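Local coordinates for heterokaryon incompatibility protein s (Podospora anserina, PDB 2WVN) that forms a prion and triggers, by interacting with het-S of incompatible cells, the lethal reaction that bars viable heterokaryons after vegetative cell fusion, at residues F20-D25 / S143-T148; G33-R38 / Q109-V114. All coordinates share one frame; numbering follows the deposited sequence.

Both contacts belong to the mainly helical globular domain, with centres about 25 Å apart and nearest atoms about 11 Å apart. Along the chain the order is 20-25, 33-38, 109-114, 143-148: the pair of contact 2 falls wholly between the two segments of contact 1. The small parallel sheet of strands 30-32 and 150-152 relates them, since 20-25 and 33-38 lie before and after strand 30-32, while 143-148 leads into strand 150-152. Contact 1 ties helix 16-26 to the loop after helix 122-138; contact 2, farther from the chain centre, joins two surface loops. Neither segment pair touches the other chain of the assembly. Both join N-terminal segments to distant loops of a domain dispensable for prion formation.

Contact 1 of 2, residues F20-D25 / S143-T148; sequences FNNCVD and SLAKKT
Asn-22 and Asp-25 reach the loop 143-148 through different first torsions: CG of Asn-22 stands anti to its own carbonyl carbon (chi1 -79°), whereas CG of Asp-25 is swung anti to the backbone N (chi1 -150°), and from these two positions one turn apart the side chains converge on Lys-147. The long lysine chain runs nearly extended as far as CE and then bends at its last torsion, which brings NZ between the two acceptors. NZ forms a salt bridge with OD1 of Asp-25 at 2.7 Å, using the anti lone pair of that oxygen. It also donates to OD1 of Asn-22 at 3.0 Å, approaching somewhat out of the amide plane, and has a weak bond to the carbonyl oxygen of Ala-145 in its own loop.

OD1 of Asn-22 takes a second donor, the backbone N of Ala-145 at 2.9 Å, which lies in the carbonyl plane on a lone pair, although the N-H...O angle is only 141°. The other end of this amide is held by its own helix, because ND2 bonds to the carbonyl oxygen of Gly-18; with both ends engaged, the rotation of the buried amide is fixed. The carboxylate would probably favour the charged form of the lysine.

Leu-144 adds van der Waals contact, its two methyls spread between Asn-21 and Asp-25: CD2 packs 3.8 Å from CB of Asn-21, while CD1 lies 3.9 Å from OD2 of Asp-25.

This face of helix 16-26 thus carries the irregular loop that joins helix 122-138 to strand 150-152. Cys-23 meets Leu-54 of helix 40-60 and Val-86, Ile-89 and Leu-90 of helix 77-103, and Val-24 touches Leu-54 as well as Gln-139 at the start of the connection.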
loop_
_atom_site.group_PDB
_atom_site.type_symbol
_atom_site.label_atom_id
_atom_site.label_comp_id
_atom_site.label_asym_id
_atom_site.label_seq_id
_atom_site.Cartn_x
_atom_site.Cartn_y
_atom_site.Cartn_z
ATOM N N PHE A 20 10.443 7.014 -13.525
ATOM C CA PHE A 20 10.537 5.632 -13.923
ATOM C C PHE A 20 11.907 5.077 -13.556
ATOM O O PHE A 20 12.011 4.095 -12.836
ATOM C CB PHE A 20 10.303 5.482 -15.407
ATOM C CG PHE A 20 10.512 4.080 -15.904
ATOM C CD1 PHE A 20 9.530 3.106 -15.712
ATOM C CD2 PHE A 20 11.681 3.726 -16.568
ATOM C CE1 PHE A 20 9.693 1.804 -16.186
ATOM C CE2 PHE A 20 11.857 2.410 -17.032
ATOM C CZ PHE A 20 10.864 1.453 -16.843
ATOM N N ASN A 21 12.965 5.730 -14.024
ATOM C CA ASN A 21 14.314 5.278 -13.723
ATOM C C ASN A 21 14.584 5.110 -12.232
ATOM O O ASN A 21 15.222 4.175 -11.825
ATOM C CB ASN A 21 15.330 6.178 -14.401
ATOM C CG ASN A 21 15.214 6.123 -15.922
ATOM O OD1 ASN A 21 15.037 5.048 -16.487
ATOM N ND2 ASN A 21 15.285 7.267 -16.584
ATOM N N ASN A 22 14.052 5.979 -11.402
ATOM C CA ASN A 22 14.216 5.800 -9.974
ATOM C C ASN A 22 13.446 4.600 -9.472
ATOM O O ASN A 22 13.940 3.894 -8.581
ATOM C CB ASN A 22 13.864 7.094 -9.216
ATOM C CG ASN A 22 15.013 8.111 -9.262
ATOM O OD1 ASN A 22 15.917 8.057 -8.426
ATOM N ND2 ASN A 22 15.007 9.005 -10.268
ATOM N N CYS A 23 12.261 4.351 -10.042
ATOM C CA CYS A 23 11.546 3.109 -9.755
ATOM C C CYS A 23 12.438 1.919 -9.986
ATOM O O CYS A 23 12.598 1.095 -9.100
ATOM C CB CYS A 23 10.352 2.910 -10.664
ATOM S SG CYS A 23 8.899 3.362 -9.897
ATOM N N VAL A 24 13.012 1.808 -11.179
ATOM C CA VAL A 24 13.744 0.597 -11.500
ATOM C C VAL A 24 14.875 0.477 -10.507
ATOM O O VAL A 24 15.041 -0.579 -9.907
ATOM C CB VAL A 24 14.206 0.548 -12.962
ATOM C CG1 VAL A 24 15.100 -0.640 -13.202
ATOM C CG2 VAL A 24 12.990 0.514 -13.878
ATOM N N ASP A 25 15.567 1.595 -10.267
ATOM C CA ASP A 25 16.659 1.683 -9.282
ATOM C C ASP A 25 16.320 1.178 -7.889
ATOM O O ASP A 25 17.209 0.691 -7.218
ATOM C CB ASP A 25 17.139 3.123 -9.144
ATOM C CG ASP A 25 18.602 3.231 -8.768
ATOM O OD1 ASP A 25 18.918 4.124 -7.942
ATOM O OD2 ASP A 25 19.443 2.483 -9.330
ATOM N N SER A 143 22.239 10.064 -13.304
ATOM C CA SER A 143 21.485 11.003 -12.442
ATOM C C SER A 143 20.256 10.431 -11.666
ATOM O O SER A 143 19.161 11.024 -11.637
ATOM C CB SER A 143 21.064 12.200 -13.299
ATOM O OG SER A 143 20.477 11.715 -14.498
ATOM N N LEU A 144 20.457 9.293 -11.016
ATOM C CA LEU A 144 19.434 8.702 -10.179
ATOM C C LEU A 144 19.569 9.322 -8.797
ATOM O O LEU A 144 20.684 9.631 -8.380
ATOM C CB LEU A 144 19.661 7.197 -10.147
ATOM C CG LEU A 144 19.643 6.627 -11.562
ATOM C CD1 LEU A 144 20.482 5.366 -11.724
ATOM C CD2 LEU A 144 18.224 6.387 -11.931
ATOM N N ALA A 145 18.452 9.524 -8.094
ATOM C CA ALA A 145 18.480 9.988 -6.689
ATOM C C ALA A 145 19.370 9.107 -5.803
ATOM O O ALA A 145 19.760 7.995 -6.191
ATOM C CB ALA A 145 17.052 10.051 -6.101
ATOM N N LYS A 146 19.699 9.580 -4.608
ATOM C CA LYS A 146 20.407 8.694 -3.691
ATOM C C LYS A 146 19.405 7.828 -2.888
ATOM O O LYS A 146 18.284 8.256 -2.610
ATOM C CB LYS A 146 21.400 9.454 -2.815
ATOM C CG LYS A 146 22.701 8.668 -2.620
ATOM C CD LYS A 146 23.049 8.540 -1.123
ATOM C CE LYS A 146 24.505 8.136 -0.905
ATOM N NZ LYS A 146 24.981 8.730 0.386
ATOM N N LYS A 147 19.793 6.588 -2.590
ATOM C CA LYS A 147 18.952 5.671 -1.798
ATOM C C LYS A 147 19.847 4.877 -0.864
ATOM O O LYS A 147 21.056 4.757 -1.109
ATOM C CB LYS A 147 18.153 4.704 -2.688
ATOM C CG LYS A 147 17.160 5.370 -3.623
ATOM C CD LYS A 147 16.828 4.506 -4.787
ATOM C CE LYS A 147 16.211 5.331 -5.880
ATOM N NZ LYS A 147 17.192 5.913 -6.832
ATOM N N THR A 148 19.269 4.351 0.219
ATOM C CA THR A 148 20.026 3.436 1.065
ATOM C C THR A 148 19.390 2.036 1.098
ATOM O O THR A 148 18.176 1.891 0.981
ATOM C CB THR A 148 20.318 3.995 2.494
ATOM O OG1 THR A 148 19.175 3.799 3.329
ATOM C CG2 THR A 148 20.727 5.496 2.473
#

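Contact 2 of 2, residues G33-R38 / Q109-V114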
loop_
_atom_site.group_PDB
_atom_site.type_symbol
_atom_site.label_atom_id
_atom_site.label_comp_id
_atom_site.label_asym_id
_atom_site.label_seq_id
_atom_site.Cartn_x
_atom_site.Cartn_y
_atom_site.Cartn_z
ATOM N N GLY A 33 16.190 -10.501 4.297
ATOM C CA GLY A 33 16.722 -10.869 5.609
ATOM C C GLY A 33 16.657 -12.347 5.955
ATOM O O GLY A 33 16.070 -13.135 5.208
ATOM N N ARG A 34 17.254 -12.717 7.100
ATOM C CA ARG A 34 17.373 -14.153 7.508
ATOM C C ARG A 34 16.067 -14.992 7.433
ATOM O O ARG A 34 16.105 -16.121 6.917
ATOM C CB ARG A 34 18.032 -14.307 8.879
ATOM C CG ARG A 34 18.634 -15.684 9.188
ATOM C CD ARG A 34 17.926 -16.229 10.459
ATOM N NE ARG A 34 18.770 -17.064 11.322
ATOM C CZ ARG A 34 19.065 -18.351 11.092
ATOM N NH1 ARG A 34 18.602 -18.994 10.008
ATOM N NH2 ARG A 34 19.842 -19.008 11.950
ATOM N N PRO A 35 14.920 -14.451 7.916
ATOM C CA PRO A 35 13.716 -15.289 7.954
ATOM C C PRO A 35 13.322 -15.907 6.613
ATOM O O PRO A 35 12.591 -16.879 6.621
ATOM C CB PRO A 35 12.622 -14.337 8.446
ATOM C CG PRO A 35 13.350 -13.338 9.223
ATOM C CD PRO A 35 14.646 -13.122 8.472
ATOM N N PHE A 36 13.779 -15.386 5.474
ATOM C CA PHE A 36 13.417 -16.041 4.200
ATOM C C PHE A 36 13.890 -17.465 4.097
ATOM O O PHE A 36 13.333 -18.258 3.329
ATOM C CB PHE A 36 13.875 -15.247 2.979
ATOM C CG PHE A 36 12.989 -14.107 2.680
ATOM C CD1 PHE A 36 13.250 -12.846 3.220
ATOM C CD2 PHE A 36 11.852 -14.287 1.900
ATOM C CE1 PHE A 36 12.391 -11.742 2.966
ATOM C CE2 PHE A 36 10.988 -13.219 1.639
ATOM C CZ PHE A 36 11.273 -11.930 2.160
ATOM N N GLY A 37 14.897 -17.802 4.886
ATOM C CA GLY A 37 15.438 -19.155 4.849
ATOM C C GLY A 37 15.633 -19.691 3.432
ATOM O O GLY A 37 16.161 -19.013 2.566
ATOM N N ARG A 38 15.189 -20.913 3.199
ATOM C CA ARG A 38 15.469 -21.582 1.936
ATOM C C ARG A 38 14.684 -20.960 0.787
ATOM O O ARG A 38 14.989 -21.219 -0.389
ATOM C CB ARG A 38 15.180 -23.068 2.049
ATOM C CG ARG A 38 14.168 -23.378 3.170
ATOM C CD ARG A 38 13.327 -24.625 2.859
ATOM N NE ARG A 38 12.423 -24.377 1.737
ATOM C CZ ARG A 38 11.650 -25.302 1.182
ATOM N NH1 ARG A 38 11.662 -26.543 1.643
ATOM N NH2 ARG A 38 10.858 -24.980 0.168
ATOM N N GLN A 109 18.666 -9.498 16.924
ATOM C CA GLN A 109 19.779 -9.131 16.021
ATOM C C GLN A 109 20.186 -10.211 14.976
ATOM O O GLN A 109 20.729 -9.886 13.913
ATOM C CB GLN A 109 20.996 -8.613 16.815
ATOM C CG GLN A 109 22.370 -9.086 16.280
ATOM C CD GLN A 109 22.760 -10.503 16.775
ATOM O OE1 GLN A 109 22.710 -10.792 17.982
ATOM N NE2 GLN A 109 23.150 -11.385 15.840
ATOM N N GLN A 110 19.911 -11.482 15.279
ATOM C CA GLN A 110 20.257 -12.602 14.400
ATOM C C GLN A 110 19.554 -12.498 13.080
ATOM O O GLN A 110 20.106 -12.869 12.041
ATOM C CB GLN A 110 19.827 -13.926 15.011
ATOM C CG GLN A 110 20.782 -14.446 16.058
ATOM C CD GLN A 110 20.286 -15.712 16.767
ATOM O OE1 GLN A 110 20.949 -16.765 16.729
ATOM N NE2 GLN A 110 19.124 -15.608 17.432
ATOM N N ASP A 111 18.310 -12.030 13.129
ATOM C CA ASP A 111 17.472 -12.009 11.941
ATOM C C ASP A 111 17.794 -10.781 11.116
ATOM O O ASP A 111 17.158 -10.533 10.102
ATOM C CB ASP A 111 15.981 -12.059 12.305
ATOM C CG ASP A 111 15.636 -13.225 13.239
ATOM O OD1 ASP A 111 15.339 -12.974 14.426
ATOM O OD2 ASP A 111 15.678 -14.396 12.802
ATOM N N LEU A 112 18.800 -10.022 11.528
ATOM C CA LEU A 112 19.184 -8.824 10.777
ATOM C C LEU A 112 20.317 -9.068 9.773
ATOM O O LEU A 112 20.784 -8.140 9.122
ATOM C CB LEU A 112 19.532 -7.666 11.725
ATOM C CG LEU A 112 18.354 -6.926 12.385
ATOM C CD1 LEU A 112 18.784 -6.302 13.715
ATOM C CD2 LEU A 112 17.818 -5.881 11.453
ATOM N N VAL A 113 20.739 -10.318 9.637
ATOM C CA VAL A 113 21.720 -10.670 8.640
ATOM C C VAL A 113 21.010 -10.928 7.319
ATOM O O VAL A 113 20.078 -11.729 7.249
ATOM C CB VAL A 113 22.564 -11.844 9.130
ATOM C CG1 VAL A 113 23.381 -12.464 7.974
ATOM C CG2 VAL A 113 23.488 -11.343 10.299
ATOM N N VAL A 114 21.413 -10.215 6.278
ATOM C CA VAL A 114 20.767 -10.361 4.960
ATOM C C VAL A 114 21.453 -11.401 4.085
ATOM O O VAL A 114 22.646 -11.668 4.252
ATOM C CB VAL A 114 20.653 -8.987 4.225
ATOM C CG1 VAL A 114 20.084 -7.949 5.180
ATOM C CG2 VAL A 114 22.007 -8.523 3.676
#
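Arg-34 lies against Asp-111 with its aliphatic part rather than with its charged end. The first torsion turns CG anti to the backbone N (chi1 -160°), and further bends at chi2 and chi3 carry the chain past the aspartate, so that CD comes within 3.7 Å of OD2 of Asp-111. In Asp-111, CG is anti to the carbonyl carbon (chi1 -53°), which brings the carboxylate up to the arginine chain. The guanidinium has gone beyond the carboxylate: NE remains 4.3 Å from OD2 of Asp-111, too far for a salt bridge, and the two flat groups are inclined at 51° to each other. Any attraction is probably weak, and since Arg-34 is exposed and touches a crystal neighbour, the lattice may influence its conformation.

Nearer the backbone, CB of Arg-34 is directed at the other loop and settles 3.7 Å from the carbonyl oxygen of Val-113 and 3.9 Å from CA of Asp-111. The backbone N of Arg-34 approaches that same oxygen of Val-113 to 3.0 Å. Pro-35 adds a light van der Waals contact, its CD lying 4.2 Å from CB of Asp-111. Both Pro-35 and Asp-111 also touch Tyr-103 at the end of helix 77-103, which brings an aromatic residue up to this pair.

At the inner end of the contact Gly-33 is buried, and here the two segments run close: its CA is 4.1 Å from CA of Val-114. Gly-33 is hydrogen-bonded through its backbone to Leu-152, and Val-114 touches Ala-151, which sets this end of the contact beside strand 150-152.

What results is plain surface packing between a strand-to-helix loop and a helix-to-helix loop, each with a short 3-10 turn (34-36 and 109-112), at the margin of the small two-stranded parallel sheet in the helical HeLo-type globular domain.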